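PDB 5VXT: catechol 1,2-dioxygenase from Burkholderia ambifaria, which probably catalyses the iron(III)-dependent intradiol cleavage of catechol by dioxygen to cis,cis-muconate, and binds phospholipid in its helical N-terminal region. Local coordinates for residues F241-L251 and F302-D312. Residues are numbered along the deposited sequence; the frame is centred on the assembly and turned at random. Where two conformers were deposited one is given.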
ATOM      1  N   PHE B 241     -10.073  24.099  -8.360  1.00 29.42           N
ATOM      2  CA  PHE B 241     -11.189  24.762  -7.699  1.00 30.09           C
ATOM      3  C   PHE B 241     -12.125  23.780  -7.002  1.00 29.74           C
ATOM      4  O   PHE B 241     -12.414  22.695  -7.514  1.00 28.96           O
ATOM      5  CB  PHE B 241     -12.014  25.600  -8.683  1.00 30.48           C
ATOM      6  CG  PHE B 241     -11.215  26.643  -9.412  1.00 35.63           C
ATOM      7  CD1 PHE B 241     -11.105  27.935  -8.906  1.00 32.08           C
ATOM      8  CD2 PHE B 241     -10.579  26.338 -10.605  1.00 31.06           C
ATOM      9  CE1 PHE B 241     -10.373  28.905  -9.579  1.00 34.54           C
ATOM     10  CE2 PHE B 241      -9.841  27.303 -11.279  1.00 31.14           C
ATOM     11  CZ  PHE B 241      -9.740  28.583 -10.761  1.00 32.21           C
ATOM     12  N   PHE B 242     -12.604  24.200  -5.830  1.00 34.09           N
ATOM     13  CA  PHE B 242     -13.850  23.747  -5.234  1.00 30.63           C
ATOM     14  C   PHE B 242     -14.872  24.860  -5.378  1.00 31.54           C
ATOM     15  O   PHE B 242     -14.538  26.026  -5.154  1.00 32.36           O
ATOM     16  CB  PHE B 242     -13.706  23.475  -3.733  1.00 31.06           C
ATOM     17  CG  PHE B 242     -13.053  22.180  -3.401  1.00 30.27           C
ATOM     18  CD1 PHE B 242     -13.187  21.090  -4.236  1.00 29.30           C
ATOM     19  CD2 PHE B 242     -12.331  22.052  -2.230  1.00 30.61           C
ATOM     20  CE1 PHE B 242     -12.587  19.876  -3.914  1.00 31.63           C
ATOM     21  CE2 PHE B 242     -11.723  20.830  -1.898  1.00 29.94           C
ATOM     22  CZ  PHE B 242     -11.857  19.758  -2.750  1.00 31.60           C
ATOM     23  N   VAL B 243     -16.119  24.513  -5.694  1.00 31.53           N
ATOM     24  CA  VAL B 243     -17.223  25.475  -5.583  1.00 32.56           C
ATOM     25  C   VAL B 243     -18.332  24.857  -4.744  1.00 34.88           C
ATOM     26  O   VAL B 243     -18.893  23.816  -5.109  1.00 34.85           O
ATOM     27  CB  VAL B 243     -17.770  25.920  -6.947  1.00 32.53           C
ATOM     28  CG1 VAL B 243     -18.815  27.028  -6.753  1.00 33.75           C
ATOM     29  CG2 VAL B 243     -16.645  26.446  -7.828  1.00 32.21           C
ATOM     30  N   THR B 244     -18.665  25.511  -3.635  1.00 35.37           N
ATOM     31  CA  THR B 244     -19.642  25.002  -2.685  1.00 37.68           C
ATOM     32  C   THR B 244     -20.729  26.040  -2.468  1.00 35.99           C
ATOM     33  O   THR B 244     -20.431  27.231  -2.341  1.00 37.66           O
ATOM     34  CB  THR B 244     -18.981  24.674  -1.351  1.00 37.29           C
ATOM     35  OG1 THR B 244     -17.886  23.786  -1.582  1.00 39.77           O
ATOM     36  CG2 THR B 244     -19.977  24.025  -0.392  1.00 41.22           C
ATOM     37  N   SER B 245     -21.983  25.588  -2.423  1.00 42.12           N
ATOM     38  CA  SER B 245     -23.126  26.468  -2.194  1.00 43.51           C
ATOM     39  C   SER B 245     -24.368  25.624  -1.950  1.00 43.14           C
ATOM     40  O   SER B 245     -24.556  24.592  -2.601  1.00 40.95           O
ATOM     41  CB  SER B 245     -23.368  27.398  -3.389  1.00 53.71           C
ATOM     42  OG  SER B 245     -23.799  26.653  -4.513  1.00 59.17           O
ATOM     43  N   ASP B 246     -25.218  26.068  -1.026  1.00 44.95           N
ATOM     44  CA  ASP B 246     -26.449  25.343  -0.743  0.56 46.27           C
ATOM     45  C   ASP B 246     -27.318  25.286  -1.992  1.00 40.15           C
ATOM     46  O   ASP B 246     -27.322  26.207  -2.808  1.00 44.65           O
ATOM     47  CB  ASP B 246     -27.219  26.017   0.391  0.56 50.69           C
ATOM     48  CG  ASP B 246     -26.309  26.571   1.464  0.56 52.41           C
ATOM     49  OD1 ASP B 246     -25.460  25.814   1.983  0.56 51.76           O
ATOM     50  OD2 ASP B 246     -26.438  27.772   1.781  0.56 55.35           O
ATOM     51  N   GLY B 247     -28.073  24.202  -2.128  1.00 50.81           N
ATOM     52  CA  GLY B 247     -28.899  24.023  -3.297  1.00 50.32           C
ATOM     53  C   GLY B 247     -28.171  23.523  -4.523  1.00 40.16           C
ATOM     54  O   GLY B 247     -28.826  23.253  -5.537  1.00 46.40           O
ATOM     55  N   HIS B 248     -26.839  23.393  -4.469  1.00 37.28           N
ATOM     56  CA  HIS B 248     -26.050  22.858  -5.570  1.00 35.86           C
ATOM     57  C   HIS B 248     -25.112  21.771  -5.064  1.00 34.87           C
ATOM     58  O   HIS B 248     -24.731  21.741  -3.890  1.00 35.15           O
ATOM     59  CB  HIS B 248     -25.220  23.941  -6.268  1.00 35.52           C
ATOM     60  CG  HIS B 248     -26.026  25.126  -6.690  1.00 36.58           C
ATOM     61  ND1 HIS B 248     -26.175  26.245  -5.898  1.00 42.23           N
ATOM     62  CD2 HIS B 248     -26.745  25.357  -7.812  1.00 38.29           C
ATOM     63  CE1 HIS B 248     -26.948  27.119  -6.519  1.00 44.88           C
ATOM     64  NE2 HIS B 248     -27.309  26.604  -7.682  1.00 37.99           N
ATOM     65  N   ARG B 249     -24.724  20.886  -5.973  1.00 33.92           N
ATOM     66  CA  ARG B 249     -23.731  19.880  -5.634  1.00 34.10           C
ATOM     67  C   ARG B 249     -22.337  20.505  -5.625  1.00 32.19           C
ATOM     68  O   ARG B 249     -22.075  21.500  -6.311  1.00 33.06           O
ATOM     69  CB  ARG B 249     -23.810  18.712  -6.619  1.00 32.02           C
ATOM     70  CG  ARG B 249     -25.210  18.115  -6.706  1.00 36.47           C
ATOM     71  CD  ARG B 249     -25.276  16.929  -7.650  1.00 33.80           C
ATOM     72  NE  ARG B 249     -24.667  17.196  -8.950  1.00 33.37           N
ATOM     73  CZ  ARG B 249     -24.192  16.245  -9.751  1.00 31.54           C
ATOM     74  NH1 ARG B 249     -24.255  14.970  -9.369  1.00 34.12           N
ATOM     75  NH2 ARG B 249     -23.641  16.557 -10.920  1.00 32.67           N
ATOM     76  N   LYS B 250     -21.445  19.937  -4.809  1.00 31.75           N
ATOM     77  CA  LYS B 250     -20.108  20.504  -4.677  1.00 31.34           C
ATOM     78  C   LYS B 250     -19.295  20.196  -5.930  1.00 30.29           C
ATOM     79  O   LYS B 250     -19.134  19.031  -6.310  1.00 29.56           O
ATOM     80  CB  LYS B 250     -19.401  19.971  -3.429  1.00 31.30           C
ATOM     81  CG  LYS B 250     -17.987  20.524  -3.268  1.00 33.48           C
ATOM     82  CD  LYS B 250     -17.383  20.224  -1.909  1.00 38.24           C
ATOM     83  CE  LYS B 250     -15.883  20.529  -1.905  1.00 42.66           C
ATOM     84  NZ  LYS B 250     -15.204  20.248  -0.597  1.00 42.29           N
ATOM     85  N   LEU B 251     -18.780  21.235  -6.573  1.00 30.32           N
ATOM     86  CA  LEU B 251     -18.026  21.081  -7.809  1.00 29.53           C
ATOM     87  C   LEU B 251     -16.540  20.985  -7.494  1.00 29.03           C
ATOM     88  O   LEU B 251     -15.981  21.857  -6.821  1.00 29.51           O
ATOM     89  CB  LEU B 251     -18.289  22.248  -8.769  1.00 29.97           C
ATOM     90  CG  LEU B 251     -17.430  22.240 -10.045  1.00 29.35           C
ATOM     91  CD1 LEU B 251     -17.679  21.008 -10.922  1.00 28.68           C
ATOM     92  CD2 LEU B 251     -17.699  23.546 -10.833  1.00 30.00           C
ATOM     93  N   PHE B 302     -18.179  29.245 -13.615  1.00 36.82           N
ATOM     94  CA  PHE B 302     -18.542  27.948 -13.061  1.00 36.38           C
ATOM     95  C   PHE B 302     -20.046  27.784 -13.197  1.00 38.98           C
ATOM     96  O   PHE B 302     -20.809  28.596 -12.660  1.00 41.36           O
ATOM     97  CB  PHE B 302     -18.112  27.824 -11.601  1.00 36.24           C
ATOM     98  CG  PHE B 302     -16.636  27.960 -11.385  1.00 32.39           C
ATOM     99  CD1 PHE B 302     -15.789  26.875 -11.562  1.00 31.39           C
ATOM    100  CD2 PHE B 302     -16.090  29.161 -10.971  1.00 33.22           C
ATOM    101  CE1 PHE B 302     -14.431  26.998 -11.344  1.00 39.28           C
ATOM    102  CE2 PHE B 302     -14.735  29.287 -10.758  1.00 35.99           C
ATOM    103  CZ  PHE B 302     -13.906  28.207 -10.938  1.00 36.78           C
ATOM    104  N   VAL B 303     -20.471  26.762 -13.930  1.00 32.55           N
ATOM    105  CA  VAL B 303     -21.883  26.421 -14.057  1.00 41.32           C
ATOM    106  C   VAL B 303     -22.121  25.197 -13.186  1.00 32.46           C
ATOM    107  O   VAL B 303     -21.580  24.120 -13.458  1.00 31.74           O
ATOM    108  CB  VAL B 303     -22.293  26.157 -15.511  1.00 37.64           C
ATOM    109  CG1 VAL B 303     -23.752  25.740 -15.574  1.00 33.46           C
ATOM    110  CG2 VAL B 303     -22.071  27.405 -16.374  1.00 37.90           C
ATOM    111  N   LEU B 304     -22.920  25.364 -12.139  1.00 33.13           N
ATOM    112  CA  LEU B 304     -23.156  24.340 -11.132  1.00 36.06           C
ATOM    113  C   LEU B 304     -24.390  23.513 -11.484  1.00 39.46           C
ATOM    114  O   LEU B 304     -25.252  23.940 -12.256  1.00 36.40           O
ATOM    115  CB  LEU B 304     -23.352  24.993  -9.760  1.00 34.31           C
ATOM    116  CG  LEU B 304     -22.362  26.054  -9.275  1.00 33.90           C
ATOM    117  CD1 LEU B 304     -22.668  26.407  -7.829  1.00 34.76           C
ATOM    118  CD2 LEU B 304     -20.919  25.568  -9.403  1.00 36.26           C
ATOM    119  N   THR B 305     -24.486  22.328 -10.878  1.00 35.05           N
ATOM    120  CA  THR B 305     -25.675  21.495 -10.978  1.00 33.16           C
ATOM    121  C   THR B 305     -26.448  21.502  -9.660  1.00 42.05           C
ATOM    122  O   THR B 305     -25.872  21.731  -8.591  1.00 34.03           O
ATOM    123  CB  THR B 305     -25.322  20.052 -11.366  1.00 32.27           C
ATOM    124  OG1 THR B 305     -24.355  19.530 -10.449  1.00 33.77           O
ATOM    125  CG2 THR B 305     -24.755  20.021 -12.775  1.00 47.65           C
ATOM    126  N   PRO B 306     -27.757  21.264  -9.698  1.00 37.17           N
ATOM    127  CA  PRO B 306     -28.557  21.352  -8.473  1.00 43.14           C
ATOM    128  C   PRO B 306     -28.555  20.058  -7.674  1.00 35.80           C
ATOM    129  O   PRO B 306     -28.396  18.957  -8.206  1.00 35.23           O
ATOM    130  CB  PRO B 306     -29.962  21.638  -9.015  1.00 41.07           C
ATOM    131  CG  PRO B 306     -29.989  20.871 -10.290  1.00 41.54           C
ATOM    132  CD  PRO B 306     -28.603  20.969 -10.870  1.00 37.41           C
ATOM    133  N   ARG B 307     -28.743  20.208  -6.366  1.00 37.11           N
ATOM    134  CA  ARG B 307     -29.038  19.039  -5.551  1.00 43.24           C
ATOM    135  C   ARG B 307     -30.343  18.413  -6.024  1.00 45.55           C
ATOM    136  O   ARG B 307     -31.230  19.099  -6.542  1.00 49.05           O
ATOM    137  CB  ARG B 307     -29.138  19.424  -4.076  1.00 47.77           C
ATOM    138  CG  ARG B 307     -27.822  19.854  -3.459  1.00 50.72           C
ATOM    139  CD  ARG B 307     -28.001  20.204  -1.995  1.00 61.89           C
ATOM    140  NE  ARG B 307     -26.739  20.188  -1.263  1.00 64.92           N
ATOM    141  CZ  ARG B 307     -26.368  19.213  -0.438  1.00 63.70           C
ATOM    142  NH1 ARG B 307     -27.166  18.173  -0.230  1.00 67.66           N
ATOM    143  NH2 ARG B 307     -25.203  19.281   0.189  1.00 60.01           N
ATOM    144  N   VAL B 308     -30.454  17.097  -5.864  1.00 41.11           N
ATOM    145  CA  VAL B 308     -31.655  16.369  -6.258  1.00 42.74           C
ATOM    146  C   VAL B 308     -32.346  15.889  -4.991  1.00 41.67           C
ATOM    147  O   VAL B 308     -31.773  15.113  -4.217  1.00 39.15           O
ATOM    148  CB  VAL B 308     -31.324  15.208  -7.208  1.00 39.42           C
ATOM    149  CG1 VAL B 308     -32.521  14.291  -7.369  1.00 44.84           C
ATOM    150  CG2 VAL B 308     -30.948  15.777  -8.562  1.00 38.02           C
ATOM    151  N   GLU B 309     -33.571  16.370  -4.759  1.00 40.95           N
ATOM    152  CA  GLU B 309     -34.280  16.075  -3.522  1.00 44.40           C
ATOM    153  C   GLU B 309     -33.459  16.534  -2.316  1.00 46.67           C
ATOM    154  O   GLU B 309     -33.477  15.912  -1.253  1.00 43.33           O
ATOM    155  CB  GLU B 309     -34.622  14.578  -3.438  1.00 46.82           C
ATOM    156  CG  GLU B 309     -35.680  14.211  -2.411  1.00 57.79           C
ATOM    157  CD  GLU B 309     -36.262  12.820  -2.613  1.00 60.83           C
ATOM    158  OE1 GLU B 309     -37.414  12.721  -3.100  1.00 61.29           O
ATOM    159  OE2 GLU B 309     -35.570  11.829  -2.283  1.00 50.03           O
ATOM    160  N   GLY B 310     -32.695  17.610  -2.495  1.00 47.11           N
ATOM    161  CA  GLY B 310     -31.859  18.154  -1.451  1.00 47.04           C
ATOM    162  C   GLY B 310     -30.553  17.430  -1.220  1.00 39.98           C
ATOM    163  O   GLY B 310     -29.814  17.799  -0.298  1.00 44.01           O
ATOM    164  N   LYS B 311     -30.231  16.420  -2.021  1.00 38.87           N
ATOM    165  CA  LYS B 311     -29.087  15.559  -1.758  1.00 37.67           C
ATOM    166  C   LYS B 311     -27.983  15.774  -2.791  1.00 39.96           C
ATOM    167  O   LYS B 311     -28.258  16.039  -3.966  1.00 43.63           O
ATOM    168  CB  LYS B 311     -29.513  14.089  -1.746  1.00 50.38           C
ATOM    169  N   ASP B 312     -26.736  15.667  -2.336  1.00 35.22           N
ATOM    170  CA  ASP B 312     -25.535  15.730  -3.171  1.00 33.81           C
ATOM    171  C   ASP B 312     -24.871  14.361  -3.073  1.00 32.98           C
ATOM    172  O   ASP B 312     -24.077  14.111  -2.166  1.00 41.77           O
ATOM    173  CB  ASP B 312     -24.591  16.851  -2.700  1.00 38.17           C
ATOM    174  CG  ASP B 312     -23.283  16.924  -3.506  1.00 39.30           C
ATOM    175  OD1 ASP B 312     -23.045  16.071  -4.387  1.00 32.82           O
ATOM    176  OD2 ASP B 312     -22.475  17.844  -3.243  1.00 32.25           O
TER
HETATM  177  O   HOH W   1     -22.360  21.827  -9.170  1.00 31.12           O
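Phe241, Val243 and Leu251, from the hairpin formed by strands 238-244 and 251-256, pack against Phe302 and Leu304 where strand 295-303 of the other sheet runs out, a sheet-to-sheet contact that turns polar toward the loop end. The Phe302 ring drives its CZ edge onto the Phe241 face in a T-shaped pair, centroids 4.9 Å apart, while Val243 CG2 lies over one face of Phe302, a CH-pi contact. Leu304 splits its methyls: CD2 meets Val243 CG1 at 3.7 Å, and CD1 lies over the imidazole face of His248, whose ND1 is hydrogen-bonded to Ser245 OG.

Beyond Leu304 the backbones bridge at His248 and Pro306: Arg249 N donates to Thr305 O (3.0 Å) and Arg307 N to Gly247 O (3.2 Å). A bend at chi3 (-49°) brings the Arg249 guanidinium edge-on to Thr305 OG1, which accepts hydrogen bonds from NE (2.8 Å) and, more bent, from NH2 (3.1 Å), both nearly in the guanidinium plane; a salt bridge from NH2 to Asp106 adds a second anchor. Asp312 OD2 accepts a hydrogen bond from Lys250 N (2.8 Å) from above the carboxylate plane, and Gln314 binds its OD1. One water links Arg249 O to Thr305 N.

Here the loop bonds close one end of two facing sheets, whose interleaved aromatic and aliphatic side chains are characteristic of the beta-sandwich of intradiol dioxygenases.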